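PDB 1SH7: extracellular subtilisin-like serine proteinase from Vibrio sp. PA-44, which probably cleaves peptide bonds as a calcium-binding serine endopeptidase of the subtilisin (S8) family, this chain being the catalytic part of a longer precursor. Local coordinates for residues D161-S166 and G192-L197; F151-G156 and G173-S178; N42-F47 and G211-I216; R20-N25 and L269-D274; T32-D37 and Q117-P122. All blocks are in the same frame, centred on the assembly; numbering follows the deposited sequence.

Contact 1: residues D161-S166 and G192-L197; sequences DACNTS and GSCVDL. With CA (calcium ion), chain C.
A disulfide between Cys-163 and Cys-194 joins the long loop after strand 150-154 to the loop that leads into edge strand 197-200, well out from the centre of the chain. The sulfurs lie 2.0 Å apart (SG of Cys-163 to SG of Cys-194) with a chi3 of 109°. Both SG atoms stand anti to their own carbonyl carbon, which brings each cysteine's sulfur across toward the other loop, and the OG of Ser-193 lies 3.4 Å from the SG of Cys-163. Deeper in, CB of Ala-162 packs on CG2 of Val-195 at 3.8 Å.

Asp-161 supplies the polar half. Its OD1 accepts from the backbone N of Cys-163 at 2.9 Å on the anti side, an Asx turn, while one water links OD1 to Cys-194 N and another links OD2 to Ser-193 N. Both amides belong to the type I turn running from Gly-192 to Val-195, so the carboxylate serves two turns at once.

Past this turn Asp-196 chelates a calcium ion with OD1 and OD2, and a water held by Cys-194 O is also a ligand. Pro-171 and Gly-173 complete the site with their carbonyls: a disulfide-linked pair of turns bordering a calcium site of a subtilisin-like proteinase.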
# COMPACT_ATOMS: atom_id res chain seq x y z
N ASP A 161 -9.29 3.60 16.86
CA ASP A 161 -8.97 4.85 16.22
C ASP A 161 -7.54 4.81 15.70
O ASP A 161 -6.60 4.70 16.49
CB ASP A 161 -9.14 6.02 17.21
CG ASP A 161 -9.17 7.37 16.53
OD1 ASP A 161 -8.45 7.57 15.54
OD2 ASP A 161 -9.91 8.32 16.91
N ALA A 162 -7.37 4.93 14.39
CA ALA A 162 -6.04 4.91 13.79
C ALA A 162 -5.12 6.03 14.27
O ALA A 162 -3.90 5.92 14.17
CB ALA A 162 -6.14 4.93 12.31
N CYS A 163 -5.71 7.12 14.80
CA CYS A 163 -4.90 8.25 15.29
C CYS A 163 -4.00 7.89 16.47
O CYS A 163 -3.10 8.63 16.77
CB CYS A 163 -5.80 9.46 15.64
SG CYS A 163 -6.69 10.16 14.23
N ASN A 164 -4.21 6.74 17.09
CA ASN A 164 -3.39 6.29 18.23
C ASN A 164 -2.27 5.32 17.82
O ASN A 164 -1.67 4.69 18.67
CB ASN A 164 -4.30 5.66 19.29
CG ASN A 164 -5.29 6.67 19.85
OD1 ASN A 164 -4.98 7.87 19.93
ND2 ASN A 164 -6.50 6.22 20.19
N THR A 165 -2.03 5.21 16.51
CA THR A 165 -1.05 4.31 15.89
C THR A 165 -0.06 5.15 15.09
O THR A 165 -0.48 6.09 14.39
CB THR A 165 -1.77 3.32 14.93
OG1 THR A 165 -2.36 2.28 15.70
CG2 THR A 165 -0.78 2.60 13.98
N SER A 166 1.24 4.86 15.21
CA SER A 166 2.28 5.44 14.32
C SER A 166 2.78 4.31 13.40
O SER A 166 2.93 3.21 13.87
CB SER A 166 3.49 5.95 15.14
OG SER A 166 3.24 7.19 15.76
N GLY A 192 -11.68 6.09 11.73
CA GLY A 192 -11.55 7.45 12.24
C GLY A 192 -11.01 8.54 11.34
O GLY A 192 -10.72 8.36 10.14
N SER A 193 -10.83 9.70 11.96
CA SER A 193 -10.38 10.91 11.26
C SER A 193 -8.99 10.82 10.62
O SER A 193 -8.70 11.61 9.74
CB SER A 193 -10.37 12.08 12.24
OG SER A 193 -9.42 11.86 13.26
N CYS A 194 -8.11 9.91 11.07
CA CYS A 194 -6.76 9.79 10.49
C CYS A 194 -6.69 8.87 9.27
O CYS A 194 -5.66 8.80 8.62
CB CYS A 194 -5.78 9.29 11.52
SG CYS A 194 -5.38 10.52 12.74
N VAL A 195 -7.76 8.14 8.99
CA VAL A 195 -7.84 7.22 7.86
C VAL A 195 -8.29 8.02 6.62
O VAL A 195 -9.33 8.65 6.66
CB VAL A 195 -8.88 6.10 8.11
CG1 VAL A 195 -9.09 5.23 6.88
CG2 VAL A 195 -8.51 5.27 9.34
N ASP A 196 -7.51 7.99 5.55
CA ASP A 196 -7.78 8.79 4.36
C ASP A 196 -8.74 8.12 3.40
O ASP A 196 -9.50 8.80 2.74
CB ASP A 196 -6.50 9.08 3.60
CG ASP A 196 -5.53 9.97 4.37
OD1 ASP A 196 -5.71 11.20 4.38
OD2 ASP A 196 -4.57 9.53 4.98
N LEU A 197 -8.68 6.79 3.33
CA LEU A 197 -9.57 6.00 2.45
C LEU A 197 -9.47 4.52 2.77
O LEU A 197 -8.57 4.10 3.49
CB LEU A 197 -9.26 6.25 0.95
CG LEU A 197 -8.09 5.50 0.29
CD1 LEU A 197 -8.00 5.73 -1.21
CD2 LEU A 197 -6.79 5.94 0.95
CA CA C . -3.63 11.60 5.62
O HOH W 1 -8.45 7.66 12.79
O HOH W 2 -11.44 9.53 14.72
O HOH W 3 -5.36 11.22 7.22
O HOH W 4 -3.38 12.81 3.64
O HOH W 5 -2.69 10.26 7.45
O HOH W 6 -4.71 13.84 6.17

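Contact 2: residues F151-G156 and G173-S178; sequences FMLAAG and GVTVGS. With CA (calcium ion), chain C.
Met-152 and Val-174 run side by side from one face of two neighbouring parallel strands, pointing the same way. The methionine chain bends at chi2 (-66°) and again at chi3, curling its terminal methyl over the valine, so that CE of Met-152 comes to 3.6 Å from CG2 of Val-174. Ala-154 and Val-176 share this face, which helix 219-236 covers along Met-152 and Ala-154.

Leu-153 and Thr-175 occupy the other face, their side chains slanting past each other. The CD1 branch of Leu-153 sits over the bare CA of Gly-173 at 3.8 Å, and CG2 of Thr-175 meets CA of Ala-155 at 3.9 Å. Thr-175 OG1 is engaged elsewhere, with Ala-168 O and with a calcium-bound water. Just beyond the bridged residues, CB of Ala-155 presses on the carbonyl O of Val-176 at 3.3 Å.

Between the faces, backbone bonds alternate in parallel register. The first, Val-174 N to Phe-151 O at 3.0 Å, is nearly straight; the last, Ala-155 N to Val-176 O at 3.1 Å, reaches its acceptor from 41° out of the carbonyl plane, where the strands part.

Ala-154 touches the bound phenylmethanesulfonic acid, whereas Gly-173 O binds calcium at 2.4 Å. Buried apolar packing and regular backbone pairing thus connect the inhibitor pocket at one end with a metal ligand at the other.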
# COMPACT_ATOMS: atom_id res chain seq x y z
N PHE A 151 3.87 8.38 0.89
CA PHE A 151 3.90 7.26 1.79
C PHE A 151 2.48 6.74 2.03
O PHE A 151 1.62 7.52 2.50
CB PHE A 151 4.55 7.63 3.13
CG PHE A 151 6.06 7.42 3.17
CD1 PHE A 151 6.89 8.19 2.38
CD2 PHE A 151 6.60 6.46 3.98
CE1 PHE A 151 8.24 8.00 2.35
CE2 PHE A 151 7.95 6.25 4.00
CZ PHE A 151 8.80 7.03 3.19
N MET A 152 2.27 5.46 1.72
CA MET A 152 1.03 4.73 2.01
C MET A 152 1.22 3.95 3.33
O MET A 152 2.19 3.24 3.48
CB MET A 152 0.69 3.78 0.88
CG MET A 152 0.83 4.37 -0.55
SD MET A 152 -0.32 5.67 -0.87
CE MET A 152 0.73 7.09 -0.79
N LEU A 153 0.30 4.11 4.28
CA LEU A 153 0.44 3.64 5.67
C LEU A 153 -0.77 2.80 6.08
O LEU A 153 -1.89 3.22 5.84
CB LEU A 153 0.54 4.85 6.62
CG LEU A 153 1.54 5.93 6.19
CD1 LEU A 153 1.39 7.17 7.08
CD2 LEU A 153 2.95 5.41 6.20
N ALA A 154 -0.56 1.62 6.70
CA ALA A 154 -1.67 0.82 7.17
C ALA A 154 -2.32 1.45 8.39
O ALA A 154 -1.63 1.91 9.31
CB ALA A 154 -1.21 -0.56 7.47
N ALA A 155 -3.64 1.45 8.43
CA ALA A 155 -4.38 2.06 9.55
C ALA A 155 -4.24 1.25 10.86
O ALA A 155 -4.26 1.84 11.94
CB ALA A 155 -5.86 2.20 9.22
N GLY A 156 -4.11 -0.07 10.74
CA GLY A 156 -4.00 -0.96 11.87
C GLY A 156 -5.26 -1.79 11.97
O GLY A 156 -6.28 -1.49 11.32
N GLY A 173 0.64 11.48 5.38
CA GLY A 173 0.62 10.14 4.86
C GLY A 173 -0.76 9.83 4.37
O GLY A 173 -1.73 10.48 4.74
N VAL A 174 -0.84 8.82 3.50
CA VAL A 174 -2.10 8.29 3.04
C VAL A 174 -2.34 7.01 3.80
O VAL A 174 -1.66 6.00 3.57
CB VAL A 174 -2.09 8.01 1.54
CG1 VAL A 174 -3.45 7.51 1.10
CG2 VAL A 174 -1.67 9.26 0.72
N THR A 175 -3.30 7.07 4.73
CA THR A 175 -3.56 6.04 5.73
C THR A 175 -4.79 5.24 5.29
O THR A 175 -5.85 5.80 5.00
CB THR A 175 -3.82 6.72 7.07
OG1 THR A 175 -2.66 7.49 7.46
CG2 THR A 175 -4.03 5.68 8.21
N VAL A 176 -4.64 3.93 5.25
CA VAL A 176 -5.55 3.07 4.52
C VAL A 176 -6.23 2.07 5.43
O VAL A 176 -5.58 1.26 6.08
CB VAL A 176 -4.78 2.25 3.45
CG1 VAL A 176 -5.80 1.42 2.61
CG2 VAL A 176 -3.94 3.17 2.59
N GLY A 177 -7.56 2.15 5.49
CA GLY A 177 -8.40 1.12 6.09
C GLY A 177 -8.78 0.03 5.10
O GLY A 177 -8.55 0.12 3.88
N SER A 178 -9.37 -1.02 5.64
CA SER A 178 -9.60 -2.28 4.90
C SER A 178 -11.07 -2.55 4.70
O SER A 178 -11.86 -2.35 5.63
CB SER A 178 -9.03 -3.44 5.69
OG SER A 178 -9.28 -4.66 5.02
CA CA C . -3.63 11.60 5.62
O HOH W 5 -2.69 10.26 7.45
O HOH W 4 -3.38 12.81 3.64
O HOH W 6 -4.71 13.84 6.17
O HOH W 3 -5.36 11.22 7.22

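Contact 3: residues N42-F47 and G211-I216; sequences NNHEEF and GGYKTI
His-44 holds CG anti to its own N (chi1 -164°) and Tyr-213 turns its ring beside the backbone N (chi1 -58°), and these two torsions carry the imidazole edge to the phenol face. The pair is an offset edge-to-face stack, with planes at 78° and ring centroids 5.1 Å apart.

Both imidazole nitrogens are used in the ring plane. NE2 donates to Gly-212 O at 2.8 Å and ND1 accepts from Glu-46 N at 3.0 Å, which fixes the rotation of the ring and is consistent with a neutral histidine protonated on NE2. Tyr-213 OH, in turn, donates to Glu-45 OE2 at 2.6 Å, meeting the anti lone pair. Two waters donate to Gly-211 O: one also donates to Glu-45 OE2, while the other accepts from Glu-45 N and lies over a face of the imidazole. At the tyrosine edge, CG of Glu-46 rests 3.7 Å from CE1 of Tyr-213, its carboxylate being taken by the amides of Gln-82 and Tyr-83.

The loop between strands 32-37 and 51-56 is thereby fastened to the start of strand 213-216. That strand pairs antiparallel with strand 204-207, on which His-44 also packs, and the Tyr-83 ring, from the chain following helix 70-79, meets Tyr-213.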
# COMPACT_ATOMS: atom_id res chain seq x y z
N ASN A 42 12.88 -11.54 -3.95
CA ASN A 42 13.17 -11.03 -5.31
C ASN A 42 13.02 -12.07 -6.40
O ASN A 42 12.71 -11.72 -7.54
CB ASN A 42 14.59 -10.44 -5.42
CG ASN A 42 14.85 -9.34 -4.43
OD1 ASN A 42 15.86 -9.36 -3.70
ND2 ASN A 42 13.95 -8.38 -4.38
N ASN A 43 13.18 -13.33 -6.06
CA ASN A 43 13.08 -14.40 -7.03
C ASN A 43 11.66 -14.94 -7.28
O ASN A 43 11.47 -15.84 -8.09
CB ASN A 43 13.99 -15.56 -6.64
CG ASN A 43 15.43 -15.13 -6.31
OD1 ASN A 43 15.97 -15.51 -5.24
ND2 ASN A 43 16.09 -14.38 -7.21
N HIS A 44 10.66 -14.38 -6.59
CA HIS A 44 9.30 -14.84 -6.76
C HIS A 44 8.86 -14.66 -8.22
O HIS A 44 9.17 -13.64 -8.85
CB HIS A 44 8.32 -14.15 -5.81
CG HIS A 44 7.02 -14.86 -5.70
ND1 HIS A 44 6.14 -14.94 -6.76
CD2 HIS A 44 6.51 -15.65 -4.73
CE1 HIS A 44 5.10 -15.68 -6.41
NE2 HIS A 44 5.30 -16.13 -5.19
N GLU A 45 8.12 -15.62 -8.76
CA GLU A 45 7.73 -15.57 -10.18
C GLU A 45 6.83 -14.39 -10.51
O GLU A 45 6.73 -13.97 -11.66
CB GLU A 45 7.02 -16.86 -10.60
CG GLU A 45 5.65 -17.08 -9.96
CD GLU A 45 5.10 -18.48 -10.22
OE1 GLU A 45 5.76 -19.20 -10.98
OE2 GLU A 45 4.01 -18.84 -9.71
N GLU A 46 6.14 -13.87 -9.51
CA GLU A 46 5.24 -12.73 -9.73
C GLU A 46 5.97 -11.48 -10.17
O GLU A 46 5.37 -10.60 -10.78
CB GLU A 46 4.48 -12.42 -8.43
CG GLU A 46 3.21 -13.22 -8.25
CD GLU A 46 2.09 -12.73 -9.16
OE1 GLU A 46 1.28 -11.87 -8.72
OE2 GLU A 46 2.04 -13.20 -10.32
N PHE A 47 7.26 -11.37 -9.85
CA PHE A 47 7.94 -10.14 -10.15
C PHE A 47 8.65 -10.13 -11.50
O PHE A 47 8.94 -9.05 -12.00
CB PHE A 47 8.88 -9.71 -9.01
CG PHE A 47 8.19 -9.62 -7.66
CD1 PHE A 47 7.10 -8.79 -7.47
CD2 PHE A 47 8.63 -10.40 -6.59
CE1 PHE A 47 6.43 -8.73 -6.23
CE2 PHE A 47 7.97 -10.35 -5.36
CZ PHE A 47 6.85 -9.51 -5.20
N GLY A 211 7.95 -18.84 -2.38
CA GLY A 211 7.78 -19.02 -3.81
C GLY A 211 6.38 -19.36 -4.28
O GLY A 211 6.11 -19.32 -5.49
N GLY A 212 5.48 -19.64 -3.35
CA GLY A 212 4.09 -19.93 -3.62
C GLY A 212 3.20 -18.71 -3.31
O GLY A 212 3.59 -17.54 -3.54
N TYR A 213 2.01 -18.97 -2.77
CA TYR A 213 1.00 -17.94 -2.53
C TYR A 213 0.32 -18.13 -1.20
O TYR A 213 0.43 -19.17 -0.58
CB TYR A 213 -0.03 -17.91 -3.67
CG TYR A 213 0.64 -17.67 -5.00
CD1 TYR A 213 0.85 -16.40 -5.46
CD2 TYR A 213 1.09 -18.73 -5.79
CE1 TYR A 213 1.51 -16.16 -6.66
CE2 TYR A 213 1.75 -18.51 -6.99
CZ TYR A 213 1.97 -17.22 -7.41
OH TYR A 213 2.61 -16.92 -8.57
N LYS A 214 -0.34 -17.08 -0.72
CA LYS A 214 -1.09 -17.12 0.54
C LYS A 214 -2.20 -16.09 0.47
O LYS A 214 -2.08 -15.09 -0.22
CB LYS A 214 -0.18 -16.82 1.73
CG LYS A 214 -0.72 -17.36 3.06
CD LYS A 214 0.28 -17.11 4.20
CE LYS A 214 -0.05 -17.88 5.49
NZ LYS A 214 -0.40 -16.97 6.62
N THR A 215 -3.30 -16.39 1.12
CA THR A 215 -4.45 -15.50 1.18
C THR A 215 -4.57 -15.01 2.62
O THR A 215 -4.75 -15.80 3.56
CB THR A 215 -5.72 -16.24 0.73
OG1 THR A 215 -5.59 -16.63 -0.66
CG2 THR A 215 -6.90 -15.30 0.76
N ILE A 216 -4.41 -13.71 2.82
CA ILE A 216 -4.53 -13.17 4.16
C ILE A 216 -5.28 -11.85 4.16
O ILE A 216 -5.56 -11.27 3.11
CB ILE A 216 -3.11 -13.01 4.81
CG1 ILE A 216 -2.19 -12.19 3.92
CG2 ILE A 216 -2.48 -14.39 5.07
CD1 ILE A 216 -0.75 -12.03 4.47
O HOH W 7 7.88 -18.22 -7.18
O HOH W 8 4.73 -20.66 -7.43

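Contact 4: residues R20-N25 and L269-D274; sequences RNYNAN and LYSLAD. With CA (calcium ion), chain E.
Tyr-22, Asn-23 and Ser-271 converge on one water instead of bonding to each other, and no direct hydrogen bond joins their two segments although these come from near opposite ends of the chain. The water donates to Asn-23 O at 2.9 Å and weakly to Tyr-22 OH, and it pairs with Ser-271 OG at 2.8 Å. The tyrosine hydroxyl has a further partner in Val-85 O, so the water does not hold it alone.

Direct touching is sparse. With CG of Tyr-22 anti to the backbone N (chi1 173°), the ring reaches Ser-271 edge first, CE1 lying 3.9 Å from the serine OG. The CD2 branch of Leu-272 comes to 3.7 Å from Asn-23 O. Farther out a second water repeats the device, donating to Asn-25 OD1 and accepting from the N of Ala-273, which centres an inverse gamma turn. Close by, Tyr-270 OH donates to the syn lone pair of Asp-274 OD1 at 2.8 Å, and Arg-14 pairs with both residues, by a salt bridge to Asp-274 and a cation-pi contact with the Tyr-270 ring.

Asn-21 O binds a calcium ion together with Asp-9, Asp-12, Gln-13, Asp-19 and a water. Helix 6-11 packs on Tyr-22 and Leu-269, helix 219-236 backs the same two side chains, and helix 242-252 touches Leu-269 and Ala-273.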
# COMPACT_ATOMS: atom_id res chain seq x y z
N ARG A 20 -15.47 -9.63 -12.37
CA ARG A 20 -14.34 -10.53 -12.55
C ARG A 20 -13.24 -10.01 -13.49
O ARG A 20 -12.46 -10.77 -14.03
CB ARG A 20 -14.87 -11.89 -12.99
CG ARG A 20 -15.80 -12.50 -11.92
CD ARG A 20 -16.28 -13.88 -12.30
NE ARG A 20 -17.25 -13.83 -13.39
CZ ARG A 20 -17.11 -14.40 -14.59
NH1 ARG A 20 -18.07 -14.27 -15.50
NH2 ARG A 20 -16.00 -15.09 -14.89
N ASN A 21 -13.19 -8.70 -13.67
CA ASN A 21 -12.24 -8.09 -14.58
C ASN A 21 -11.49 -7.01 -13.83
O ASN A 21 -12.09 -6.29 -13.02
CB ASN A 21 -12.95 -7.46 -15.78
CG ASN A 21 -13.27 -8.49 -16.88
OD1 ASN A 21 -12.42 -8.84 -17.70
ND2 ASN A 21 -14.48 -8.99 -16.88
N TYR A 22 -10.19 -6.90 -14.09
CA TYR A 22 -9.38 -5.75 -13.66
C TYR A 22 -8.82 -5.09 -14.94
O TYR A 22 -7.96 -5.65 -15.62
CB TYR A 22 -8.26 -6.15 -12.70
CG TYR A 22 -7.30 -5.02 -12.38
CD1 TYR A 22 -7.74 -3.85 -11.80
CD2 TYR A 22 -5.95 -5.11 -12.72
CE1 TYR A 22 -6.88 -2.79 -11.56
CE2 TYR A 22 -5.11 -4.12 -12.44
CZ TYR A 22 -5.58 -2.93 -11.89
OH TYR A 22 -4.68 -1.92 -11.66
N ASN A 23 -9.32 -3.90 -15.23
CA ASN A 23 -8.94 -3.12 -16.39
C ASN A 23 -7.92 -2.11 -15.92
O ASN A 23 -8.04 -1.55 -14.85
CB ASN A 23 -10.14 -2.36 -16.95
CG ASN A 23 -11.22 -3.26 -17.53
OD1 ASN A 23 -12.38 -3.12 -17.17
ND2 ASN A 23 -10.85 -4.10 -18.46
N ALA A 24 -6.94 -1.85 -16.75
CA ALA A 24 -5.89 -0.87 -16.43
C ALA A 24 -5.41 -0.17 -17.72
O ALA A 24 -5.32 -0.78 -18.79
CB ALA A 24 -4.71 -1.57 -15.76
N ASN A 25 -5.11 1.11 -17.56
CA ASN A 25 -4.56 1.96 -18.62
C ASN A 25 -3.05 2.22 -18.45
O ASN A 25 -2.38 2.73 -19.34
CB ASN A 25 -5.33 3.25 -18.60
CG ASN A 25 -6.76 3.09 -19.03
OD1 ASN A 25 -7.69 3.56 -18.35
ND2 ASN A 25 -6.95 2.44 -20.15
N LEU A 269 -10.89 3.11 -2.70
CA LEU A 269 -9.87 3.19 -3.76
C LEU A 269 -10.42 2.90 -5.12
O LEU A 269 -11.17 1.94 -5.30
CB LEU A 269 -8.78 2.18 -3.46
CG LEU A 269 -7.30 2.33 -3.81
CD1 LEU A 269 -6.67 1.05 -4.27
CD2 LEU A 269 -6.86 3.55 -4.60
N TYR A 270 -10.01 3.72 -6.09
CA TYR A 270 -10.36 3.61 -7.49
C TYR A 270 -9.09 3.85 -8.30
O TYR A 270 -8.38 4.80 -8.05
CB TYR A 270 -11.44 4.63 -7.84
CG TYR A 270 -11.97 4.59 -9.25
CD1 TYR A 270 -12.85 3.59 -9.67
CD2 TYR A 270 -11.65 5.61 -10.16
CE1 TYR A 270 -13.39 3.61 -10.96
CE2 TYR A 270 -12.17 5.63 -11.43
CZ TYR A 270 -13.06 4.61 -11.83
OH TYR A 270 -13.58 4.64 -13.11
N SER A 271 -8.85 2.98 -9.27
CA SER A 271 -7.53 2.86 -9.89
C SER A 271 -7.40 3.65 -11.20
O SER A 271 -6.29 3.77 -11.73
CB SER A 271 -7.25 1.40 -10.19
OG SER A 271 -8.14 0.89 -11.20
N LEU A 272 -8.53 4.15 -11.70
CA LEU A 272 -8.63 4.70 -13.04
C LEU A 272 -8.67 6.22 -13.04
O LEU A 272 -9.00 6.84 -12.03
CB LEU A 272 -9.89 4.15 -13.72
CG LEU A 272 -10.02 2.62 -13.84
CD1 LEU A 272 -11.34 2.22 -14.56
CD2 LEU A 272 -8.80 2.08 -14.56
N ALA A 273 -8.36 6.82 -14.19
CA ALA A 273 -8.15 8.26 -14.26
C ALA A 273 -9.44 9.05 -14.53
O ALA A 273 -9.56 9.67 -15.59
CB ALA A 273 -7.11 8.58 -15.36
N ASP A 274 -10.37 9.05 -13.59
CA ASP A 274 -11.55 9.90 -13.67
C ASP A 274 -12.13 10.19 -12.26
O ASP A 274 -11.85 9.45 -11.33
CB ASP A 274 -12.57 9.31 -14.66
CG ASP A 274 -13.21 8.03 -14.18
OD1 ASP A 274 -12.64 6.92 -14.41
OD2 ASP A 274 -14.30 8.05 -13.57
CA CA E . -13.84 -4.98 -12.10
O HOH W 9 -6.32 -0.00 -13.16
O HOH W 10 -6.81 5.26 -16.06
O HOH W 11 -14.39 -3.92 -14.08

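Contact 5: residues T32-D37 and Q117-P122; sequences TAYVID and QNASGP
Pro-122 O is gripped twice, by the backbone N of Thr-32 at 3.0 Å and by a water that donates to it at 2.8 Å. The setting is a beta-alpha-beta crossover of the parallel sheet at the heart of the subtilisin fold: strand 90-95 leads through helix 105-118 to strand 123-127, passing over strand 32-37 on the way. The proline carbonyl stands just before strand 123-127, and the amide of Thr-32 approaches it in the carbonyl plane. This bond belongs to the pairing that continues inward, where Thr-32 and Tyr-34 make backbone bonds to Val-124.

The water closes a small ring, since it also pairs with Thr-32 OG1 at 3.0 Å. A chi1 of -62° places that hydroxyl beside the threonine's own N, and amide and hydroxyl can therefore serve the same neighbourhood.

Tyr-34, two residues along and on the same side of the strand, reaches from the sheet to the turn that ends the helix. Ala-119 is the first residue there to leave helical geometry, and CE2 of Tyr-34 packs on its CB at 4.0 Å. Strand 90-95 adds Val-92 to the tyrosine's surroundings. At the far end of strand 32-37, away from this contact, Asp-37 is the predicted charge-relay aspartate and touches His-70.

The helix end thus rests on an aromatic side chain, while the next loop is bonded to the strand itself. The closest approach of that side chain is a packing contact, the phenolic OH of Tyr-34 lying 3.3 Å from CA of Ala-119.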
# COMPACT_ATOMS: atom_id res chain seq x y z
N THR A 32 8.90 3.27 -9.14
CA THR A 32 9.50 2.35 -8.20
C THR A 32 8.70 2.42 -6.90
O THR A 32 8.41 3.51 -6.41
CB THR A 32 10.97 2.73 -7.98
OG1 THR A 32 11.72 2.62 -9.22
CG2 THR A 32 11.67 1.75 -7.03
N ALA A 33 8.35 1.25 -6.37
CA ALA A 33 7.67 1.14 -5.09
C ALA A 33 8.65 0.58 -4.09
O ALA A 33 9.21 -0.49 -4.34
CB ALA A 33 6.47 0.22 -5.18
N TYR A 34 8.82 1.31 -2.98
CA TYR A 34 9.71 0.92 -1.89
C TYR A 34 8.87 0.25 -0.81
O TYR A 34 7.98 0.88 -0.24
CB TYR A 34 10.44 2.15 -1.35
CG TYR A 34 11.40 2.69 -2.35
CD1 TYR A 34 12.72 2.22 -2.41
CD2 TYR A 34 10.99 3.63 -3.27
CE1 TYR A 34 13.60 2.69 -3.37
CE2 TYR A 34 11.87 4.10 -4.26
CZ TYR A 34 13.17 3.62 -4.30
OH TYR A 34 14.03 4.08 -5.26
N VAL A 35 9.13 -1.03 -0.57
CA VAL A 35 8.33 -1.84 0.34
C VAL A 35 9.05 -1.97 1.65
O VAL A 35 10.08 -2.66 1.73
CB VAL A 35 8.02 -3.19 -0.31
CG1 VAL A 35 7.22 -4.08 0.60
CG2 VAL A 35 7.35 -2.96 -1.65
N ILE A 36 8.56 -1.24 2.66
CA ILE A 36 9.22 -1.15 3.96
C ILE A 36 8.51 -2.17 4.84
O ILE A 36 7.40 -1.95 5.28
CB ILE A 36 9.13 0.29 4.54
CG1 ILE A 36 9.80 1.30 3.57
CG2 ILE A 36 9.74 0.37 5.93
CD1 ILE A 36 9.52 2.79 3.89
N ASP A 37 9.15 -3.29 5.05
CA ASP A 37 8.44 -4.45 5.57
C ASP A 37 9.43 -5.55 6.01
O ASP A 37 10.53 -5.23 6.46
CB ASP A 37 7.47 -4.95 4.49
CG ASP A 37 6.21 -5.51 5.06
OD1 ASP A 37 6.29 -6.54 5.77
OD2 ASP A 37 5.08 -5.05 4.78
N GLN A 117 16.55 9.09 1.08
CA GLN A 117 17.89 9.34 0.55
C GLN A 117 18.15 8.64 -0.80
O GLN A 117 18.98 9.10 -1.58
CB GLN A 117 18.97 8.93 1.55
CG GLN A 117 19.04 9.82 2.78
CD GLN A 117 19.79 9.17 3.94
OE1 GLN A 117 20.61 8.27 3.73
NE2 GLN A 117 19.51 9.62 5.16
N ASN A 118 17.44 7.55 -1.10
CA ASN A 118 17.80 6.71 -2.22
C ASN A 118 16.77 6.64 -3.34
O ASN A 118 17.02 6.02 -4.36
CB ASN A 118 18.15 5.29 -1.73
CG ASN A 118 19.43 5.27 -0.91
OD1 ASN A 118 19.40 5.36 0.34
ND2 ASN A 118 20.56 5.18 -1.59
N ALA A 119 15.60 7.24 -3.16
CA ALA A 119 14.59 7.18 -4.24
C ALA A 119 15.15 7.92 -5.42
O ALA A 119 15.83 8.92 -5.23
CB ALA A 119 13.30 7.82 -3.81
N SER A 120 14.91 7.45 -6.63
CA SER A 120 15.50 8.17 -7.78
C SER A 120 14.47 8.91 -8.68
O SER A 120 14.31 10.17 -8.58
CB SER A 120 16.51 7.25 -8.54
OG SER A 120 15.91 6.37 -9.47
N GLY A 121 13.83 8.16 -9.55
CA GLY A 121 12.70 8.62 -10.33
C GLY A 121 11.39 8.63 -9.56
O GLY A 121 11.38 8.74 -8.34
N PRO A 122 10.28 8.55 -10.29
CA PRO A 122 8.95 8.52 -9.65
C PRO A 122 8.88 7.38 -8.66
O PRO A 122 9.14 6.24 -9.02
CB PRO A 122 8.00 8.25 -10.82
CG PRO A 122 8.73 8.80 -12.02
CD PRO A 122 10.19 8.49 -11.75
O HOH W 12 11.40 5.31 -10.44

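Overall arrangement
The set illustrates how chemistry can vary with depth. Contact 2 is the core member, strand against strand with regular backbone bonds and apolar faces. Contact 5 reaches the same sheet at the beginning of an inner strand, and is a surface contact; it touches contact 2 where Ile-36 meets Phe-151. Contacts 1 and 2 share a calcium ion and its waters, Asp-196 and Gly-173 both binding the metal, and their segments alternate along the chain. Contacts 1, 3 and 4 are partly buried, and waters bridge them as they do contact 5, though contact 3 adds direct side-chain bonds and contact 4 has none; a second calcium ion borders it. Contact 1 alone is covalent. Contacts 1 and 3 stand on opposite sides of the chain's centre.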